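Local coordinates for protein lipase, class 3 (Penicillium roqueforti FM164, PDB 6L7N) that probably hydrolyses ester bonds of lipids such as triacylglycerols, as a fungal class 3 lipase of the alpha/beta-hydrolase fold, at residues A[74-79]-A[137-142]. Sequence-based numbering, arbitrary orientation.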
loop_
_atom_site.group_PDB
_atom_site.type_symbol
_atom_site.label_atom_id
_atom_site.label_comp_id
_atom_site.label_asym_id
_atom_site.label_seq_id
_atom_site.Cartn_x
_atom_site.Cartn_y
_atom_site.Cartn_z
ATOM N N ALA A 74 11.923 -10.464 13.815
ATOM C CA ALA A 74 10.936 -11.414 14.310
ATOM C C ALA A 74 10.271 -12.160 13.162
ATOM O O ALA A 74 10.107 -13.386 13.223
ATOM C CB ALA A 74 9.896 -10.693 15.168
ATOM N N ASN A 75 9.904 -11.450 12.096
ATOM C CA ASN A 75 9.203 -12.056 10.971
ATOM C C ASN A 75 10.099 -12.254 9.753
ATOM O O ASN A 75 9.599 -12.622 8.685
ATOM C CB ASN A 75 7.970 -11.220 10.613
ATOM C CG ASN A 75 6.980 -11.122 11.769
ATOM O OD1 ASN A 75 6.318 -12.101 12.114
ATOM N ND2 ASN A 75 6.891 -9.944 12.381
ATOM N N GLU A 76 11.407 -12.041 9.895
ATOM C CA GLU A 76 12.387 -12.263 8.832
ATOM C C GLU A 76 11.980 -11.533 7.551
ATOM O O GLU A 76 11.810 -12.125 6.484
ATOM C CB GLU A 76 12.592 -13.765 8.574
ATOM C CG GLU A 76 13.355 -14.485 9.702
ATOM C CD GLU A 76 14.096 -15.745 9.235
ATOM O OE1 GLU A 76 14.752 -15.713 8.170
ATOM O OE2 GLU A 76 14.043 -16.773 9.945
ATOM N N ALA A 77 11.807 -10.222 7.674
ATOM C CA ALA A 77 11.365 -9.445 6.524
ATOM C C ALA A 77 12.069 -8.101 6.465
ATOM O O ALA A 77 12.282 -7.451 7.490
ATOM C CB ALA A 77 9.847 -9.222 6.549
ATOM N N VAL A 78 12.440 -7.702 5.246
ATOM C CA VAL A 78 12.763 -6.323 4.924
ATOM C C VAL A 78 11.472 -5.669 4.468
ATOM O O VAL A 78 10.734 -6.255 3.670
ATOM C CB VAL A 78 13.842 -6.252 3.832
ATOM C CG1 VAL A 78 14.101 -4.820 3.417
ATOM C CG2 VAL A 78 15.137 -6.904 4.344
ATOM N N VAL A 79 11.181 -4.484 5.003
ATOM C CA VAL A 79 9.894 -3.822 4.813
ATOM C C VAL A 79 10.136 -2.482 4.142
ATOM O O VAL A 79 10.869 -1.637 4.668
ATOM C CB VAL A 79 9.139 -3.636 6.137
ATOM C CG1 VAL A 79 7.823 -2.890 5.918
ATOM C CG2 VAL A 79 8.904 -4.990 6.822
ATOM N N PRO A 137 19.993 -12.205 4.106
ATOM C CA PRO A 137 19.763 -12.963 2.861
ATOM C C PRO A 137 18.533 -13.864 2.865
ATOM O O PRO A 137 17.965 -14.106 1.792
ATOM C CB PRO A 137 21.049 -13.791 2.724
ATOM C CG PRO A 137 21.551 -13.945 4.126
ATOM C CD PRO A 137 21.236 -12.618 4.785
ATOM N N GLY A 138 18.133 -14.405 4.008
ATOM C CA GLY A 138 16.988 -15.289 4.050
ATOM C C GLY A 138 15.665 -14.581 4.243
ATOM O O GLY A 138 14.637 -15.240 4.449
ATOM N N TYR A 139 15.657 -13.256 4.179
ATOM C CA TYR A 139 14.470 -12.482 4.515
ATOM C C TYR A 139 13.626 -12.229 3.273
ATOM O O TYR A 139 14.141 -12.089 2.161
ATOM C CB TYR A 139 14.848 -11.145 5.159
ATOM C CG TYR A 139 15.238 -11.246 6.625
ATOM C CD1 TYR A 139 15.675 -12.452 7.172
ATOM C CD2 TYR A 139 15.172 -10.141 7.456
ATOM C CE1 TYR A 139 16.030 -12.545 8.506
ATOM C CE2 TYR A 139 15.530 -10.224 8.806
ATOM C CZ TYR A 139 15.958 -11.433 9.320
ATOM O OH TYR A 139 16.313 -11.518 10.657
ATOM N N GLU A 140 12.314 -12.201 3.475
ATOM C CA GLU A 140 11.403 -11.808 2.415
ATOM C C GLU A 140 11.399 -10.289 2.297
ATOM O O GLU A 140 11.907 -9.569 3.156
ATOM C CB GLU A 140 9.995 -12.341 2.692
ATOM C CG GLU A 140 9.280 -11.634 3.819
ATOM C CD GLU A 140 7.894 -12.189 4.108
ATOM O OE1 GLU A 140 7.265 -12.762 3.197
ATOM O OE2 GLU A 140 7.432 -12.055 5.258
ATOM N N LEU A 141 10.852 -9.791 1.198
ATOM C CA LEU A 141 10.704 -8.361 1.012
ATOM C C LEU A 141 9.215 -8.091 0.969
ATOM O O LEU A 141 8.489 -8.749 0.220
ATOM C CB LEU A 141 11.384 -7.859 -0.271
ATOM C CG LEU A 141 11.028 -6.411 -0.664
ATOM C CD1 LEU A 141 11.542 -5.383 0.341
ATOM C CD2 LEU A 141 11.488 -6.039 -2.068
ATOM N N ALA A 142 8.765 -7.171 1.809
ATOM C CA ALA A 142 7.362 -6.806 1.923
ATOM C C ALA A 142 7.261 -5.319 1.629
ATOM O O ALA A 142 7.922 -4.508 2.276
ATOM C CB ALA A 142 6.818 -7.136 3.319
#
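The Y139 ring lies flat against the backbone of E76, with E76 CA 3.5 Å from the ring centroid and almost on the ring normal, a CH-pi contact. The two side chains cross at about a right angle. E76 CG is 3.5 Å from Y139 CE1, and the E76 carboxylate plane is turned 44° from the ring. With CG anti to the carbonyl carbon (chi1 -79°), Y139 reaches across to the turn before strand 77-83, where its hydroxyl hydrogen-bonds H73. Without the ring, as with an alanine here, E76 CA would probably lose its CH-pi partner and H73 its hydrogen bond to the hydroxyl. Beyond the ring the two chains pair in parallel. E140 N donates to E76 O at 3.1 Å. V78 N then bonds E140 O at 2.9 Å, and A142 N bonds V78 O at 2.9 Å. V78 CG1 meets L141 CD1 at 4.0 Å on the face covered by L129 of helix 112-135. On the other face of the sheet, A77 and V79 touch W15 of helix 6-22. Strands 77-83 and 140-146 are adjacent and parallel, and the long connection between them includes helix 112-135, a beta-alpha-beta crossover in the central sheet of the alpha/beta-hydrolase fold.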